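Local coordinates for protein AxyAgu115A (Amphibacillus xylanus NBRC 15112, PDB 6NPS) that is a family GH115 alpha-glucuronidase, a hydrolase that probably removes glucuronic acid side groups from xylan, at residues F97-V102 and K111-A116; D264-D269 and I280-E285; S701-S706 and S739-V744. The protein carries 3 engineered substitutions. One frame throughout, in Å; residues are numbered along the deposited sequence.

Interaction 1: F97-V102 and K111-A116; sequences FLFQVV and KALVIA
F97-V102 and K111-A116 run antiparallel, with 166° between their directions. They are the two arms of a beta hairpin and belong to the inner strands of a four-stranded mixed sheet. L98, Q100 and V102 form hydrogen-bonded pairs with A116, V114 and A112, two backbone bonds to each pair. The shortest, from V114 N to Q100 O at 2.6 Å, is nearly straight (171° at the hydrogen). F99 and V101 stand in non-hydrogen-bonded pairs with I115 and L113, and these four share one face of the sheet. F99 reaches diagonally for L113. Its CG is anti to the backbone N (chi1 -174°), which carries the ring over toward the other strand. L113 CD1 then sits above the middle of one ring face, 3.8 Å from the F99 centroid, in a CH-pi contact. The second methyl, L113 CD2, touches F99 CZ at 3.6 Å. I115 lies alongside, pointing the same way, with CD1 3.9 Å from F99 CE1. Helix 120-133 covers this face; its L130 touches both F99 and L113. A serine in place of this phenylalanine would probably open a gap beneath that helix and leave both L113 methyls without their aromatic partner. On the other face, helix 74-81 packs on V114 and A116. There V102 and V114 cross at about a right angle, and V102 CG2 presses on V114 CG2 at 3.5 Å, closer than usual for two carbons.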
ATOM      1  N   PHE A  97      40.818   6.339 -47.528  1.00 39.45           N
ATOM      2  CA  PHE A  97      41.512   7.517 -48.039  1.00 34.46           C
ATOM      3  C   PHE A  97      43.003   7.420 -47.765  1.00 36.78           C
ATOM      4  O   PHE A  97      43.462   6.645 -46.921  1.00 37.75           O
ATOM      5  CB  PHE A  97      40.938   8.823 -47.448  1.00 32.00           C
ATOM      6  CG  PHE A  97      41.041   8.895 -45.966  1.00 35.23           C
ATOM      7  CD1 PHE A  97      42.183   9.408 -45.365  1.00 33.73           C
ATOM      8  CD2 PHE A  97      40.011   8.435 -45.167  1.00 33.85           C
ATOM      9  CE1 PHE A  97      42.281   9.471 -43.971  1.00 36.23           C
ATOM     10  CE2 PHE A  97      40.097   8.498 -43.787  1.00 38.81           C
ATOM     11  CZ  PHE A  97      41.244   9.017 -43.190  1.00 38.46           C
ATOM     12  N   LEU A  98      43.746   8.203 -48.533  1.00 39.75           N
ATOM     13  CA  LEU A  98      45.168   8.449 -48.345  1.00 35.56           C
ATOM     14  C   LEU A  98      45.321   9.869 -47.831  1.00 39.90           C
ATOM     15  O   LEU A  98      44.677  10.793 -48.342  1.00 42.41           O
ATOM     16  CB  LEU A  98      45.913   8.275 -49.672  1.00 40.70           C
ATOM     17  CG  LEU A  98      47.344   8.799 -49.783  1.00 45.67           C
ATOM     18  CD1 LEU A  98      48.327   7.878 -49.023  1.00 48.01           C
ATOM     19  CD2 LEU A  98      47.728   8.916 -51.251  1.00 51.60           C
ATOM     20  N   PHE A  99      46.167  10.043 -46.810  1.00 37.32           N
ATOM     21  CA  PHE A  99      46.351  11.319 -46.125  1.00 33.36           C
ATOM     22  C   PHE A  99      47.871  11.460 -46.057  1.00 39.15           C
ATOM     23  O   PHE A  99      48.528  10.779 -45.258  1.00 44.10           O
ATOM     24  CB  PHE A  99      45.672  11.256 -44.748  1.00 32.31           C
ATOM     25  CG  PHE A  99      45.650  12.544 -43.978  1.00 34.77           C
ATOM     26  CD1 PHE A  99      44.521  13.363 -44.010  1.00 38.23           C
ATOM     27  CD2 PHE A  99      46.724  12.884 -43.148  1.00 39.85           C
ATOM     28  CE1 PHE A  99      44.469  14.535 -43.249  1.00 39.28           C
ATOM     29  CE2 PHE A  99      46.705  14.056 -42.376  1.00 42.73           C
ATOM     30  CZ  PHE A  99      45.565  14.887 -42.431  1.00 46.41           C
ATOM     31  N   GLN A 100      48.454  12.279 -46.930  1.00 36.79           N
ATOM     32  CA  GLN A 100      49.893  12.214 -47.117  1.00 40.82           C
ATOM     33  C   GLN A 100      50.451  13.600 -47.394  1.00 42.76           C
ATOM     34  O   GLN A 100      49.894  14.340 -48.212  1.00 46.91           O
ATOM     35  CB  GLN A 100      50.241  11.266 -48.274  1.00 40.06           C
ATOM     36  CG  GLN A 100      51.716  11.090 -48.457  1.00 42.06           C
ATOM     37  CD  GLN A 100      52.053  10.109 -49.564  1.00 44.81           C
ATOM     38  OE1 GLN A 100      51.168   9.625 -50.265  1.00 47.28           O
ATOM     39  NE2 GLN A 100      53.345   9.825 -49.734  1.00 47.29           N
ATOM     40  N   VAL A 101      51.599  13.922 -46.756  1.00 41.14           N
ATOM     41  CA  VAL A 101      52.314  15.166 -47.034  1.00 40.27           C
ATOM     42  C   VAL A 101      53.300  14.898 -48.148  1.00 44.69           C
ATOM     43  O   VAL A 101      53.975  13.855 -48.153  1.00 49.23           O
ATOM     44  CB  VAL A 101      53.023  15.706 -45.775  1.00 44.08           C
ATOM     45  CG1 VAL A 101      53.913  16.881 -46.102  1.00 43.33           C
ATOM     46  CG2 VAL A 101      52.003  16.079 -44.709  1.00 40.94           C
ATOM     47  N   VAL A 102      53.400  15.837 -49.100  1.00 43.51           N
ATOM     48  CA  VAL A 102      54.214  15.648 -50.294  1.00 45.12           C
ATOM     49  C   VAL A 102      54.999  16.929 -50.553  1.00 48.18           C
ATOM     50  O   VAL A 102      54.553  18.041 -50.242  1.00 48.18           O
ATOM     51  CB  VAL A 102      53.348  15.274 -51.525  1.00 54.88           C
ATOM     52  CG1 VAL A 102      52.688  13.879 -51.346  1.00 47.91           C
ATOM     53  CG2 VAL A 102      52.300  16.313 -51.719  1.00 58.69           C
ATOM     54  N   LYS A 111      54.968  22.570 -50.009  1.00 48.51           N
ATOM     55  CA  LYS A 111      54.492  21.391 -49.302  1.00 48.48           C
ATOM     56  C   LYS A 111      52.993  21.354 -49.462  1.00 48.04           C
ATOM     57  O   LYS A 111      52.344  22.400 -49.521  1.00 50.05           O
ATOM     58  CB  LYS A 111      54.805  21.368 -47.779  1.00 47.32           C
ATOM     59  CG  LYS A 111      56.261  21.503 -47.388  1.00 57.63           C
ATOM     60  CD  LYS A 111      57.097  20.300 -47.846  1.00 66.38           C
ATOM     61  CE  LYS A 111      56.759  19.010 -47.097  1.00 66.54           C
ATOM     62  NZ  LYS A 111      57.888  18.025 -47.223  1.00 68.53           N
ATOM     63  N   ALA A 112      52.445  20.148 -49.532  1.00 46.93           N
ATOM     64  CA  ALA A 112      51.007  20.000 -49.576  1.00 47.53           C
ATOM     65  C   ALA A 112      50.603  18.791 -48.752  1.00 47.61           C
ATOM     66  O   ALA A 112      51.315  17.777 -48.685  1.00 46.96           O
ATOM     67  CB  ALA A 112      50.479  19.849 -51.016  1.00 46.75           C
ATOM     68  N   LEU A 113      49.443  18.906 -48.137  1.00 41.93           N
ATOM     69  CA  LEU A 113      48.761  17.759 -47.581  1.00 40.68           C
ATOM     70  C   LEU A 113      47.823  17.222 -48.665  1.00 45.10           C
ATOM     71  O   LEU A 113      46.937  17.949 -49.133  1.00 44.51           O
ATOM     72  CB  LEU A 113      48.007  18.176 -46.323  1.00 36.34           C
ATOM     73  CG  LEU A 113      47.030  17.155 -45.747  1.00 40.69           C
ATOM     74  CD1 LEU A 113      47.780  15.862 -45.457  1.00 42.20           C
ATOM     75  CD2 LEU A 113      46.384  17.716 -44.478  1.00 42.83           C
ATOM     76  N   VAL A 114      48.018  15.975 -49.090  1.00 44.32           N
ATOM     77  CA  VAL A 114      47.151  15.385 -50.112  1.00 42.52           C
ATOM     78  C   VAL A 114      46.113  14.504 -49.425  1.00 42.89           C
ATOM     79  O   VAL A 114      46.450  13.680 -48.563  1.00 43.92           O
ATOM     80  CB  VAL A 114      47.957  14.592 -51.157  1.00 42.27           C
ATOM     81  CG1 VAL A 114      47.013  13.936 -52.162  1.00 41.64           C
ATOM     82  CG2 VAL A 114      48.898  15.532 -51.890  1.00 45.92           C
ATOM     83  N   ILE A 115      44.843  14.703 -49.769  1.00 41.41           N
ATOM     84  CA  ILE A 115      43.745  13.919 -49.202  1.00 35.55           C
ATOM     85  C   ILE A 115      43.016  13.300 -50.395  1.00 38.82           C
ATOM     86  O   ILE A 115      42.296  13.995 -51.114  1.00 41.11           O
ATOM     87  CB  ILE A 115      42.821  14.768 -48.328  1.00 36.33           C
ATOM     88  CG1 ILE A 115      43.656  15.533 -47.294  1.00 35.66           C
ATOM     89  CG2 ILE A 115      41.704  13.895 -47.664  1.00 35.47           C
ATOM     90  CD1 ILE A 115      42.848  16.316 -46.261  1.00 35.14           C
ATOM     91  N   ALA A 116      43.261  12.014 -50.648  1.00 35.44           N
ATOM     92  CA  ALA A 116      42.699  11.299 -51.793  1.00 38.80           C
ATOM     93  C   ALA A 116      41.728  10.217 -51.306  1.00 40.98           C
ATOM     94  O   ALA A 116      42.149   9.260 -50.653  1.00 42.38           O
ATOM     95  CB  ALA A 116      43.811  10.682 -52.639  1.00 38.15           C
TER

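Interaction 2: D264-D269 and I280-E285; sequences DSIYGD and ITKFWE
Y267 and F283 come within 5.5 Å, CA to CA, where a type I beta turn from S265 to G268 meets the flank of helix 277-291. Y267 has the largest share of the contact. With CG anti to the carbonyl carbon (chi1 -51°), the ring swings toward the helix and lies against its backbone. Y267 CD2 is 3.3 Å from F283 CA. Further along the same edge, Y267 CE2 comes to 3.5 Å from K282 O, which lies near the ring plane. F283 turns an edge to one face of Y267, in a T-shaped pair with centroids 5.6 Å apart and planes at 74°. F283 CD1 is the atom above that face, toward its rim. I266 CG1 sits over the centre of the opposite face, so the tyrosine is held between its own neighbour and the helix.

The turn is also an ST turn: S265 OG accepts from Y267 N at 3.0 Å. It lies between helices 256-260 and 277-291, in the GH115 family region, which belongs to the TIM-barrel clan. Y257 of the first helix joins the cluster, edge-to-face with F283, and its hydroxyl bonds Y267 O.

At the outer side I266 CD1 meets K282 CG at 4.1 Å, an aliphatic touch on exposed residues. The phenol end of Y267 is fixed one residue past the helix segment: its OH hydrogen-bonds D286 OD2.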
ATOM      1  N   ASP A 264     -11.026   6.185 -54.921  1.00 58.16           N
ATOM      2  CA  ASP A 264     -10.870   6.318 -56.363  1.00 60.29           C
ATOM      3  C   ASP A 264      -9.413   6.492 -56.761  1.00 54.51           C
ATOM      4  O   ASP A 264      -9.125   6.974 -57.857  1.00 54.65           O
ATOM      5  CB  ASP A 264     -11.707   7.485 -56.870  1.00 58.38           C
ATOM      6  CG  ASP A 264     -13.164   7.310 -56.541  1.00 64.51           C
ATOM      7  OD1 ASP A 264     -13.620   6.144 -56.586  1.00 68.21           O
ATOM      8  OD2 ASP A 264     -13.856   8.308 -56.242  1.00 65.52           O
ATOM      9  N   SER A 265      -8.505   6.123 -55.881  1.00 52.76           N
ATOM     10  CA  SER A 265      -7.077   6.229 -56.114  1.00 50.79           C
ATOM     11  C   SER A 265      -6.552   5.026 -56.873  1.00 50.24           C
ATOM     12  O   SER A 265      -6.979   3.900 -56.645  1.00 55.33           O
ATOM     13  CB  SER A 265      -6.347   6.349 -54.786  1.00 49.33           C
ATOM     14  OG  SER A 265      -4.971   6.458 -55.027  1.00 47.55           O
ATOM     15  N   ILE A 266      -5.582   5.263 -57.758  1.00 50.04           N
ATOM     16  CA  ILE A 266      -4.847   4.150 -58.361  1.00 54.21           C
ATOM     17  C   ILE A 266      -4.118   3.301 -57.329  1.00 54.46           C
ATOM     18  O   ILE A 266      -3.651   2.202 -57.657  1.00 54.02           O
ATOM     19  CB  ILE A 266      -3.809   4.636 -59.404  1.00 51.15           C
ATOM     20  CG1 ILE A 266      -2.920   5.722 -58.802  1.00 46.75           C
ATOM     21  CG2 ILE A 266      -4.507   5.034 -60.689  1.00 51.74           C
ATOM     22  CD1 ILE A 266      -1.594   5.938 -59.549  1.00 50.51           C
ATOM     23  N   TYR A 267      -3.971   3.791 -56.097  1.00 51.64           N
ATOM     24  CA  TYR A 267      -3.312   3.036 -55.038  1.00 46.07           C
ATOM     25  C   TYR A 267      -4.298   2.354 -54.091  1.00 46.71           C
ATOM     26  O   TYR A 267      -3.868   1.765 -53.083  1.00 46.25           O
ATOM     27  CB  TYR A 267      -2.374   3.945 -54.240  1.00 44.22           C
ATOM     28  CG  TYR A 267      -1.423   4.746 -55.088  1.00 46.46           C
ATOM     29  CD1 TYR A 267      -1.470   6.131 -55.098  1.00 52.36           C
ATOM     30  CD2 TYR A 267      -0.487   4.122 -55.894  1.00 44.32           C
ATOM     31  CE1 TYR A 267      -0.598   6.869 -55.885  1.00 52.68           C
ATOM     32  CE2 TYR A 267       0.393   4.846 -56.683  1.00 43.60           C
ATOM     33  CZ  TYR A 267       0.334   6.213 -56.668  1.00 48.75           C
ATOM     34  OH  TYR A 267       1.212   6.941 -57.427  1.00 51.59           O
ATOM     35  N   GLY A 268      -5.595   2.421 -54.385  1.00 48.10           N
ATOM     36  CA  GLY A 268      -6.621   1.798 -53.550  1.00 49.37           C
ATOM     37  C   GLY A 268      -6.749   2.496 -52.200  1.00 49.49           C
ATOM     38  O   GLY A 268      -6.223   3.599 -51.967  1.00 49.63           O
ATOM     39  N   ASP A 269      -7.449   1.821 -51.288  1.00 52.53           N
ATOM     40  CA  ASP A 269      -7.715   2.371 -49.951  1.00 62.43           C
ATOM     41  C   ASP A 269      -7.679   1.259 -48.899  1.00 62.10           C
ATOM     42  O   ASP A 269      -8.608   1.065 -48.114  1.00 64.02           O
ATOM     43  CB  ASP A 269      -9.053   3.113 -49.895  1.00 69.60           C
ATOM     44  CG  ASP A 269      -9.054   4.211 -48.840  1.00 79.11           C
ATOM     45  OD1 ASP A 269      -9.897   5.131 -48.923  1.00 85.55           O
ATOM     46  OD2 ASP A 269      -8.203   4.155 -47.929  1.00 78.60           O
ATOM     47  N   ILE A 280      -1.563  -1.514 -54.087  1.00 44.52           N
ATOM     48  CA  ILE A 280      -0.305  -1.535 -53.338  1.00 46.09           C
ATOM     49  C   ILE A 280       0.877  -1.733 -54.277  1.00 47.26           C
ATOM     50  O   ILE A 280       1.939  -1.144 -54.082  1.00 43.36           O
ATOM     51  CB  ILE A 280      -0.327  -2.616 -52.240  1.00 43.76           C
ATOM     52  CG1 ILE A 280      -1.453  -2.347 -51.252  1.00 48.06           C
ATOM     53  CG2 ILE A 280       1.006  -2.596 -51.468  1.00 44.54           C
ATOM     54  CD1 ILE A 280      -1.277  -0.997 -50.528  1.00 48.14           C
ATOM     55  N   THR A 281       0.697  -2.520 -55.339  1.00 50.92           N
ATOM     56  CA  THR A 281       1.769  -2.747 -56.307  1.00 50.47           C
ATOM     57  C   THR A 281       2.128  -1.474 -57.062  1.00 48.87           C
ATOM     58  O   THR A 281       3.312  -1.176 -57.256  1.00 45.41           O
ATOM     59  CB  THR A 281       1.335  -3.835 -57.287  1.00 53.81           C
ATOM     60  OG1 THR A 281       1.216  -5.071 -56.580  1.00 56.48           O
ATOM     61  CG2 THR A 281       2.329  -3.980 -58.419  1.00 49.46           C
ATOM     62  N   LYS A 282       1.117  -0.728 -57.535  1.00 44.42           N
ATOM     63  CA  LYS A 282       1.387   0.531 -58.224  1.00 45.43           C
ATOM     64  C   LYS A 282       1.929   1.571 -57.255  1.00 43.56           C
ATOM     65  O   LYS A 282       2.749   2.413 -57.638  1.00 45.08           O
ATOM     66  CB  LYS A 282       0.104   1.037 -58.945  1.00 49.99           C
ATOM     67  CG  LYS A 282       0.337   2.290 -59.807  1.00 55.87           C
ATOM     68  CD  LYS A 282       0.739   1.958 -61.254  1.00 68.80           C
ATOM     69  CE  LYS A 282       0.584   3.165 -62.184  1.00 79.83           C
ATOM     70  NZ  LYS A 282      -0.428   2.942 -63.260  1.00 91.58           N
ATOM     71  N   PHE A 283       1.550   1.479 -55.980  1.00 41.65           N
ATOM     72  CA  PHE A 283       2.144   2.338 -54.970  1.00 39.43           C
ATOM     73  C   PHE A 283       3.653   2.110 -54.870  1.00 38.03           C
ATOM     74  O   PHE A 283       4.437   3.068 -54.918  1.00 37.81           O
ATOM     75  CB  PHE A 283       1.424   2.099 -53.637  1.00 40.33           C
ATOM     76  CG  PHE A 283       1.905   2.966 -52.503  1.00 41.30           C
ATOM     77  CD1 PHE A 283       1.739   4.349 -52.538  1.00 42.36           C
ATOM     78  CD2 PHE A 283       2.470   2.383 -51.377  1.00 42.64           C
ATOM     79  CE1 PHE A 283       2.194   5.145 -51.440  1.00 42.99           C
ATOM     80  CE2 PHE A 283       2.934   3.157 -50.289  1.00 42.35           C
ATOM     81  CZ  PHE A 283       2.774   4.548 -50.319  1.00 40.36           C
ATOM     82  N   TRP A 284       4.082   0.838 -54.773  1.00 38.01           N
ATOM     83  CA  TRP A 284       5.503   0.497 -54.694  1.00 39.29           C
ATOM     84  C   TRP A 284       6.229   0.834 -55.994  1.00 39.77           C
ATOM     85  O   TRP A 284       7.377   1.300 -55.968  1.00 40.08           O
ATOM     86  CB  TRP A 284       5.656  -0.989 -54.349  1.00 39.34           C
ATOM     87  CG  TRP A 284       5.252  -1.306 -52.924  1.00 42.52           C
ATOM     88  CD1 TRP A 284       5.276  -0.446 -51.862  1.00 42.36           C
ATOM     89  CD2 TRP A 284       4.793  -2.562 -52.412  1.00 37.86           C
ATOM     90  NE1 TRP A 284       4.853  -1.096 -50.717  1.00 43.58           N
ATOM     91  CE2 TRP A 284       4.558  -2.397 -51.037  1.00 41.03           C
ATOM     92  CE3 TRP A 284       4.592  -3.817 -52.979  1.00 43.84           C
ATOM     93  CZ2 TRP A 284       4.094  -3.432 -50.224  1.00 44.48           C
ATOM     94  CZ3 TRP A 284       4.134  -4.857 -52.155  1.00 42.54           C
ATOM     95  CH2 TRP A 284       3.884  -4.650 -50.804  1.00 39.47           C
ATOM     96  N   GLU A 285       5.577   0.601 -57.129  1.00 38.63           N
ATOM     97  CA  GLU A 285       6.143   0.978 -58.426  1.00 39.66           C
ATOM     98  C   GLU A 285       6.395   2.487 -58.534  1.00 40.33           C
ATOM     99  O   GLU A 285       7.466   2.920 -58.978  1.00 41.59           O
ATOM    100  CB  GLU A 285       5.198   0.533 -59.554  1.00 41.38           C
ATOM    101  CG  GLU A 285       5.716   0.925 -60.911  1.00 46.92           C
ATOM    102  CD  GLU A 285       4.666   0.756 -62.026  1.00 61.17           C
ATOM    103  OE1 GLU A 285       3.593   0.168 -61.767  1.00 65.70           O
ATOM    104  OE2 GLU A 285       4.925   1.228 -63.154  1.00 65.60           O
TER

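Interaction 3: S701-S706 and S739-V744; sequences SFTISS and SETIHV
I742, F702 and S701 give up the most surface to this contact between two antiparallel strands. I742 and F702 form a hydrogen-bonded pair. The bond from I742 N to F702 O is 2.7 Å long and arrives nearly along the C=O axis; F702 N returns a longer one to I742 O. I704 and E740 are bonded in the same way, two residues on.

The F702 ring lies across the I742 side chain. Its CG stands between the backbone N and the carbonyl carbon (chi1 64°), and from there the ring leans toward strand 739-746. I742 CB is over that ring face, off centre, at 3.8 Å from the F702 centroid, a CH-pi contact. The two branches of I742 spread from there: CG2 comes to 3.7 Å from F702 CZ, and CG1 lies beside F702 CE2. V744 approaches differently, with CG2 at the edge of the ring, 3.8 Å from F702 CD1. I704 extends the apolar patch, its CD1 meeting I742 CG1 at 3.8 Å.

S701 faces the other side of the sheet, in a non-hydrogen-bonded pair with H743. Its CB rests 3.2 Å from I742 O and also touches the T741 methyl. The polar end has a partner outside the two strands: S701 OG bonds D671 OD2, while T703 OG1 bonds OD1. One carboxylate thus joins two alternate residues of strand 700-706.

The apolar side is covered by a second sheet. I704 and I742 both touch I716 of strand 712-718, and I704 also meets L732 of strand 729-732. An inner strand pair whose apolar face packs on another sheet is the build of a beta sandwich.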
ATOM      1  N   SER A 701      25.803  -0.314  13.118  1.00 35.91           N
ATOM      2  CA  SER A 701      25.083   0.761  13.784  1.00 40.20           C
ATOM      3  C   SER A 701      23.606   0.441  13.889  1.00 37.52           C
ATOM      4  O   SER A 701      23.078  -0.413  13.171  1.00 36.98           O
ATOM      5  CB  SER A 701      25.284   2.113  13.079  1.00 44.63           C
ATOM      6  OG  SER A 701      24.876   2.095  11.742  1.00 45.74           O
ATOM      7  N   PHE A 702      22.958   1.118  14.838  1.00 34.17           N
ATOM      8  CA  PHE A 702      21.504   1.130  14.907  1.00 31.42           C
ATOM      9  C   PHE A 702      21.050   2.563  15.115  1.00 35.82           C
ATOM     10  O   PHE A 702      21.853   3.439  15.453  1.00 37.63           O
ATOM     11  CB  PHE A 702      20.991   0.186  16.013  1.00 29.14           C
ATOM     12  CG  PHE A 702      21.389   0.559  17.414  1.00 33.88           C
ATOM     13  CD1 PHE A 702      22.591   0.084  17.976  1.00 36.31           C
ATOM     14  CD2 PHE A 702      20.550   1.350  18.196  1.00 30.96           C
ATOM     15  CE1 PHE A 702      22.931   0.397  19.304  1.00 37.01           C
ATOM     16  CE2 PHE A 702      20.870   1.667  19.507  1.00 39.20           C
ATOM     17  CZ  PHE A 702      22.072   1.193  20.083  1.00 36.91           C
ATOM     18  N   THR A 703      19.747   2.815  14.915  1.00 32.25           N
ATOM     19  CA  THR A 703      19.225   4.165  14.991  1.00 31.31           C
ATOM     20  C   THR A 703      18.111   4.213  16.019  1.00 33.12           C
ATOM     21  O   THR A 703      17.384   3.232  16.222  1.00 34.47           O
ATOM     22  CB  THR A 703      18.747   4.616  13.588  1.00 39.47           C
ATOM     23  OG1 THR A 703      19.872   4.558  12.705  1.00 46.48           O
ATOM     24  CG2 THR A 703      18.204   6.057  13.578  1.00 38.57           C
ATOM     25  N   ILE A 704      18.006   5.357  16.689  1.00 30.04           N
ATOM     26  CA  ILE A 704      16.903   5.680  17.590  1.00 28.20           C
ATOM     27  C   ILE A 704      16.181   6.901  17.017  1.00 35.18           C
ATOM     28  O   ILE A 704      16.829   7.914  16.722  1.00 34.26           O
ATOM     29  CB  ILE A 704      17.410   5.967  19.018  1.00 31.34           C
ATOM     30  CG1 ILE A 704      18.289   4.823  19.531  1.00 36.53           C
ATOM     31  CG2 ILE A 704      16.241   6.224  20.003  1.00 31.97           C
ATOM     32  CD1 ILE A 704      19.122   5.218  20.741  1.00 36.12           C
ATOM     33  N   SER A 705      14.841   6.807  16.866  1.00 30.34           N
ATOM     34  CA  SER A 705      14.051   7.790  16.138  1.00 30.61           C
ATOM     35  C   SER A 705      12.824   8.210  16.917  1.00 26.98           C
ATOM     36  O   SER A 705      12.136   7.374  17.521  1.00 35.15           O
ATOM     37  CB  SER A 705      13.560   7.252  14.783  1.00 34.29           C
ATOM     38  OG  SER A 705      14.654   6.844  14.011  1.00 35.03           O
ATOM     39  N   SER A 706      12.509   9.499  16.807  1.00 28.78           N
ATOM     40  CA  SER A 706      11.304  10.088  17.391  1.00 32.73           C
ATOM     41  C   SER A 706      10.036   9.714  16.616  1.00 37.17           C
ATOM     42  O   SER A 706       9.994   9.780  15.380  1.00 29.48           O
ATOM     43  CB  SER A 706      11.403  11.618  17.389  1.00 37.08           C
ATOM     44  OG  SER A 706      12.477  12.070  18.185  1.00 43.68           O
ATOM     45  N   SER A 739      16.440  11.963  15.276  1.00 41.28           N
ATOM     46  CA  SER A 739      16.991  10.622  15.340  1.00 40.15           C
ATOM     47  C   SER A 739      18.448  10.717  15.751  1.00 41.12           C
ATOM     48  O   SER A 739      19.051  11.789  15.719  1.00 38.64           O
ATOM     49  CB  SER A 739      16.841   9.862  14.001  1.00 46.32           C
ATOM     50  OG  SER A 739      17.472  10.515  12.925  1.00 51.94           O
ATOM     51  N   GLU A 740      18.992   9.581  16.175  1.00 38.13           N
ATOM     52  CA  GLU A 740      20.403   9.461  16.519  1.00 40.24           C
ATOM     53  C   GLU A 740      20.906   8.102  16.042  1.00 39.93           C
ATOM     54  O   GLU A 740      20.235   7.083  16.233  1.00 38.61           O
ATOM     55  CB  GLU A 740      20.589   9.623  18.028  1.00 45.17           C
ATOM     56  CG  GLU A 740      22.015   9.407  18.523  1.00 65.94           C
ATOM     57  CD  GLU A 740      22.916  10.616  18.309  1.00 80.56           C
ATOM     58  OE1 GLU A 740      22.440  11.612  17.732  1.00 85.40           O
ATOM     59  OE2 GLU A 740      24.100  10.567  18.720  1.00 86.71           O
ATOM     60  N   THR A 741      22.062   8.077  15.388  1.00 37.32           N
ATOM     61  CA  THR A 741      22.679   6.825  14.966  1.00 38.01           C
ATOM     62  C   THR A 741      23.731   6.409  15.989  1.00 39.99           C
ATOM     63  O   THR A 741      24.623   7.197  16.316  1.00 41.37           O
ATOM     64  CB  THR A 741      23.301   6.986  13.584  1.00 42.53           C
ATOM     65  OG1 THR A 741      22.264   7.211  12.622  1.00 49.82           O
ATOM     66  CG2 THR A 741      24.110   5.739  13.206  1.00 43.44           C
ATOM     67  N   ILE A 742      23.609   5.200  16.527  1.00 38.46           N
ATOM     68  CA  ILE A 742      24.537   4.711  17.542  1.00 37.77           C
ATOM     69  C   ILE A 742      25.482   3.739  16.856  1.00 37.30           C
ATOM     70  O   ILE A 742      25.033   2.781  16.208  1.00 38.18           O
ATOM     71  CB  ILE A 742      23.799   4.033  18.716  1.00 36.61           C
ATOM     72  CG1 ILE A 742      22.630   4.907  19.242  1.00 36.22           C
ATOM     73  CG2 ILE A 742      24.811   3.608  19.840  1.00 33.96           C
ATOM     74  CD1 ILE A 742      23.009   6.270  19.784  1.00 38.96           C
ATOM     75  N   HIS A 743      26.787   3.994  16.961  1.00 38.47           N
ATOM     76  CA  HIS A 743      27.769   3.063  16.429  1.00 41.03           C
ATOM     77  C   HIS A 743      28.139   2.026  17.472  1.00 37.35           C
ATOM     78  O   HIS A 743      28.303   2.335  18.659  1.00 39.63           O
ATOM     79  CB  HIS A 743      29.003   3.819  15.934  1.00 42.96           C
ATOM     80  CG  HIS A 743      28.632   4.930  15.014  1.00 49.92           C
ATOM     81  ND1 HIS A 743      28.333   4.720  13.686  1.00 51.32           N
ATOM     82  CD2 HIS A 743      28.395   6.240  15.254  1.00 51.86           C
ATOM     83  CE1 HIS A 743      27.974   5.863  13.136  1.00 51.34           C
ATOM     84  NE2 HIS A 743      28.017   6.804  14.063  1.00 52.15           N
ATOM     85  N   VAL A 744      28.295   0.790  17.014  1.00 35.52           N
ATOM     86  CA  VAL A 744      28.616  -0.338  17.877  1.00 34.35           C
ATOM     87  C   VAL A 744      30.049  -0.774  17.580  1.00 38.96           C
ATOM     88  O   VAL A 744      30.432  -0.876  16.412  1.00 42.53           O
ATOM     89  CB  VAL A 744      27.644  -1.509  17.651  1.00 33.58           C
ATOM     90  CG1 VAL A 744      27.954  -2.630  18.620  1.00 33.44           C
ATOM     91  CG2 VAL A 744      26.196  -1.047  17.863  1.00 37.44           C
TER

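The three contacts follow one another along the chain; none nests in or crosses another. Interaction 1 comes first and closes a short hairpin in the N-terminal part. Interaction 2 then folds the first half of a loop back onto the helix that follows it, in the GH115 family region, at the periphery of the chain. Interaction 3 closes a longer excursion of 32 residues, which contributes strands to both facing sheets. The centres of interactions 1 and 2 are about 52 Å apart. Interaction 3 lies across the centre of the chain from both, about 71 and 75 Å away. Each contact is therefore local to its own part of this elongated protein.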